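Local coordinates for YcgJ protein (Bacillus subtilis, PDB 1XXL) that is probably an S-adenosylmethionine-dependent methyltransferase, although its exact function is unknown, at residues Ala17-Gly31 with Phe39-Ala51. Sequence-based numbering, arbitrary orientation.
Sequences AECRAEHRVLDIGAG and FSPYVQECIGVDA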
# COMPACT_ATOMS: atom_id res chain seq x y z
N ALA A 17 5.23 4.74 -14.04
CA ALA A 17 6.20 5.73 -13.55
C ALA A 17 6.95 6.48 -14.65
O ALA A 17 7.48 7.55 -14.38
CB ALA A 17 7.20 5.06 -12.63
N GLU A 18 7.04 5.88 -15.84
CA GLU A 18 7.76 6.47 -16.97
C GLU A 18 9.19 6.84 -16.56
O GLU A 18 9.63 7.96 -16.77
CB GLU A 18 7.04 7.73 -17.47
CG GLU A 18 5.56 7.53 -17.77
CD GLU A 18 5.25 7.19 -19.22
OE1 GLU A 18 6.18 6.97 -20.02
OE2 GLU A 18 4.04 7.17 -19.56
N CYS A 19 9.89 5.87 -15.96
CA CYS A 19 11.22 6.10 -15.42
C CYS A 19 12.21 6.67 -16.43
O CYS A 19 12.23 6.26 -17.59
CB CYS A 19 11.80 4.80 -14.87
SG CYS A 19 10.85 4.13 -13.51
N ARG A 20 13.02 7.62 -15.97
CA ARG A 20 14.16 8.14 -16.71
C ARG A 20 15.41 7.95 -15.87
O ARG A 20 15.35 7.97 -14.63
CB ARG A 20 13.95 9.61 -17.06
CG ARG A 20 12.91 9.84 -18.15
CD ARG A 20 12.41 11.27 -18.17
NE ARG A 20 13.07 12.16 -19.14
CZ ARG A 20 12.75 12.25 -20.44
NH1 ARG A 20 11.80 11.50 -20.99
NH2 ARG A 20 13.41 13.10 -21.22
N ALA A 21 16.55 7.82 -16.55
CA ALA A 21 17.83 7.55 -15.90
C ALA A 21 18.24 8.56 -14.82
O ALA A 21 18.94 8.22 -13.88
CB ALA A 21 18.95 7.42 -16.97
N GLU A 22 17.79 9.80 -14.93
CA GLU A 22 18.13 10.84 -13.95
C GLU A 22 17.13 10.98 -12.78
O GLU A 22 17.27 11.87 -11.94
CB GLU A 22 18.31 12.19 -14.65
CG GLU A 22 17.03 12.84 -15.20
CD GLU A 22 16.62 12.35 -16.58
OE1 GLU A 22 15.66 12.95 -17.14
OE2 GLU A 22 17.24 11.38 -17.11
N HIS A 23 16.13 10.11 -12.72
CA HIS A 23 15.11 10.22 -11.69
C HIS A 23 15.57 9.77 -10.31
O HIS A 23 16.33 8.83 -10.16
CB HIS A 23 13.86 9.45 -12.10
CG HIS A 23 12.99 10.18 -13.09
ND1 HIS A 23 12.06 9.53 -13.87
CD2 HIS A 23 12.92 11.49 -13.42
CE1 HIS A 23 11.43 10.42 -14.62
NE2 HIS A 23 11.94 11.61 -14.37
N ARG A 24 15.07 10.47 -9.30
CA ARG A 24 15.24 10.11 -7.90
C ARG A 24 13.90 9.64 -7.36
O ARG A 24 12.88 10.33 -7.52
CB ARG A 24 15.78 11.30 -7.12
CG ARG A 24 17.13 11.77 -7.65
CD ARG A 24 17.83 12.66 -6.67
NE ARG A 24 19.08 13.24 -7.21
CZ ARG A 24 19.75 14.25 -6.65
NH1 ARG A 24 19.32 14.83 -5.52
NH2 ARG A 24 20.87 14.69 -7.22
N VAL A 25 13.89 8.47 -6.74
CA VAL A 25 12.66 7.80 -6.30
C VAL A 25 12.68 7.58 -4.79
O VAL A 25 13.71 7.16 -4.21
CB VAL A 25 12.50 6.41 -7.01
CG1 VAL A 25 11.23 5.69 -6.59
CG2 VAL A 25 12.56 6.56 -8.51
N LEU A 26 11.54 7.82 -4.17
CA LEU A 26 11.34 7.49 -2.78
C LEU A 26 10.27 6.41 -2.68
O LEU A 26 9.18 6.55 -3.26
CB LEU A 26 10.93 8.74 -2.01
CG LEU A 26 10.44 8.56 -0.58
CD1 LEU A 26 11.53 8.03 0.31
CD2 LEU A 26 9.89 9.88 -0.03
N ASP A 27 10.58 5.37 -1.92
CA ASP A 27 9.62 4.31 -1.58
C ASP A 27 9.27 4.36 -0.09
O ASP A 27 10.13 4.16 0.78
CB ASP A 27 10.19 2.93 -1.92
CG ASP A 27 9.18 1.79 -1.64
OD1 ASP A 27 7.94 1.98 -1.85
OD2 ASP A 27 9.64 0.71 -1.22
N ILE A 28 8.00 4.64 0.17
CA ILE A 28 7.48 4.74 1.51
C ILE A 28 6.90 3.41 1.98
O ILE A 28 6.01 2.86 1.33
CB ILE A 28 6.40 5.81 1.58
CG1 ILE A 28 7.01 7.15 1.17
CG2 ILE A 28 5.85 5.89 2.99
CD1 ILE A 28 6.05 8.28 1.09
N GLY A 29 7.38 2.92 3.11
CA GLY A 29 7.05 1.58 3.60
C GLY A 29 7.79 0.53 2.80
O GLY A 29 7.19 -0.39 2.26
N ALA A 30 9.11 0.65 2.73
CA ALA A 30 9.89 -0.13 1.79
C ALA A 30 9.97 -1.65 2.05
O ALA A 30 10.38 -2.41 1.16
CB ALA A 30 11.29 0.45 1.69
N GLY A 31 9.63 -2.08 3.27
CA GLY A 31 9.62 -3.51 3.63
C GLY A 31 10.97 -4.15 3.41
O GLY A 31 11.99 -3.59 3.82
N PHE A 39 12.81 -0.85 -9.16
CA PHE A 39 12.98 0.43 -9.86
C PHE A 39 14.41 0.70 -10.25
O PHE A 39 14.66 1.46 -11.20
CB PHE A 39 12.45 1.60 -9.00
CG PHE A 39 10.99 1.90 -9.21
CD1 PHE A 39 10.01 1.18 -8.53
CD2 PHE A 39 10.59 2.90 -10.10
CE1 PHE A 39 8.64 1.44 -8.74
CE2 PHE A 39 9.22 3.18 -10.29
CZ PHE A 39 8.26 2.44 -9.62
N SER A 40 15.35 0.09 -9.52
CA SER A 40 16.77 0.45 -9.58
C SER A 40 17.46 0.38 -10.97
O SER A 40 18.29 1.23 -11.25
CB SER A 40 17.58 -0.36 -8.55
OG SER A 40 17.70 -1.71 -8.93
N PRO A 41 17.12 -0.60 -11.83
CA PRO A 41 17.74 -0.59 -13.16
C PRO A 41 17.40 0.64 -14.01
O PRO A 41 18.17 0.97 -14.91
CB PRO A 41 17.19 -1.87 -13.82
CG PRO A 41 16.67 -2.71 -12.68
CD PRO A 41 16.19 -1.74 -11.67
N TYR A 42 16.29 1.32 -13.71
CA TYR A 42 15.68 2.36 -14.55
C TYR A 42 15.91 3.79 -14.11
O TYR A 42 15.62 4.71 -14.85
CB TYR A 42 14.17 2.16 -14.59
CG TYR A 42 13.77 0.77 -14.96
CD1 TYR A 42 13.90 0.32 -16.27
CD2 TYR A 42 13.30 -0.11 -14.00
CE1 TYR A 42 13.56 -0.98 -16.62
CE2 TYR A 42 12.96 -1.40 -14.34
CZ TYR A 42 13.10 -1.83 -15.65
OH TYR A 42 12.76 -3.12 -16.00
N VAL A 43 16.39 4.01 -12.89
CA VAL A 43 16.49 5.36 -12.35
C VAL A 43 17.87 5.57 -11.76
O VAL A 43 18.64 4.64 -11.61
CB VAL A 43 15.39 5.63 -11.27
CG1 VAL A 43 13.96 5.50 -11.87
CG2 VAL A 43 15.55 4.68 -10.06
N GLN A 44 18.17 6.82 -11.40
CA GLN A 44 19.44 7.17 -10.80
C GLN A 44 19.61 6.64 -9.38
O GLN A 44 20.68 6.17 -8.99
CB GLN A 44 19.57 8.68 -10.76
CG GLN A 44 20.91 9.17 -10.31
CD GLN A 44 20.96 10.66 -10.35
OE1 GLN A 44 20.57 11.32 -9.39
NE2 GLN A 44 21.41 11.22 -11.47
N GLU A 45 18.53 6.71 -8.61
CA GLU A 45 18.62 6.48 -7.19
C GLU A 45 17.24 6.19 -6.60
O GLU A 45 16.26 6.89 -6.91
CB GLU A 45 19.19 7.76 -6.59
CG GLU A 45 19.30 7.80 -5.11
CD GLU A 45 19.79 9.17 -4.62
OE1 GLU A 45 19.78 9.38 -3.39
OE2 GLU A 45 20.19 10.03 -5.46
N CYS A 46 17.20 5.17 -5.75
CA CYS A 46 16.02 4.86 -4.95
C CYS A 46 16.34 4.95 -3.47
O CYS A 46 17.35 4.42 -3.01
CB CYS A 46 15.57 3.45 -5.23
SG CYS A 46 15.14 3.18 -6.88
N ILE A 47 15.49 5.65 -2.73
CA ILE A 47 15.59 5.72 -1.28
C ILE A 47 14.34 5.09 -0.70
O ILE A 47 13.24 5.43 -1.11
CB ILE A 47 15.73 7.16 -0.82
CG1 ILE A 47 17.05 7.72 -1.30
CG2 ILE A 47 15.66 7.23 0.70
CD1 ILE A 47 17.26 9.16 -0.92
N GLY A 48 14.51 4.16 0.22
CA GLY A 48 13.40 3.52 0.90
C GLY A 48 13.32 3.96 2.35
O GLY A 48 14.35 4.10 3.00
N VAL A 49 12.12 4.23 2.85
CA VAL A 49 11.94 4.43 4.28
C VAL A 49 11.02 3.36 4.83
O VAL A 49 10.01 3.02 4.20
CB VAL A 49 11.44 5.86 4.68
CG1 VAL A 49 12.42 6.91 4.21
CG2 VAL A 49 10.10 6.14 4.09
N ASP A 50 11.40 2.79 5.97
CA ASP A 50 10.55 1.84 6.68
C ASP A 50 10.55 2.17 8.18
O ASP A 50 11.53 2.69 8.72
CB ASP A 50 10.95 0.38 6.40
CG ASP A 50 9.82 -0.62 6.76
OD1 ASP A 50 9.05 -1.04 5.84
OD2 ASP A 50 9.67 -0.95 7.97
N ALA A 51 9.45 1.87 8.85
CA ALA A 51 9.28 2.24 10.25
C ALA A 51 10.12 1.39 11.20
O ALA A 51 10.42 1.84 12.29
CB ALA A 51 7.81 2.17 10.64
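Val49 O takes two backbone N-H groups where strand 24-28 ends: Ala30 N at 2.9 Å, well above the carbonyl plane, and Gly29 N in a weak, bent bond. This is the first beta-alpha-beta crossover of a Rossmann-like methyltransferase domain, with helix 34-39 linking parallel strands 24-28 and 45-50. Next to that carbonyl, Asp50 has CG anti to its own N (chi1 -162°), which carries OD1 over to Gly31 N at 2.8 Å; OD1 is met on its anti side, 33° out of the carboxylate plane, and OD2 accepts from Thr52 N. Gly29 binds S-adenosylmethionine, and Asp50 probably belongs to the same site. An alanine at Asp50 would probably leave Gly31 N and Thr52 N without these acceptors and the glycine-rich turn less firmly held. Ala30 CB packs 3.8 Å from Gly48 CA. At the strands' other end, Cys19 SG lies obliquely against the Phe39 ring, 3.6 Å from CD2, while Ala17 CB meets the ring edge. Arg24 leaves the face opposite Val25 and runs alongside Gln44, pointing the same way; Arg24 NE donates to Gln44 OE1 at 3.3 Å, with Glu45 OE2 a long, charge-only partner 3.8 Å from NE.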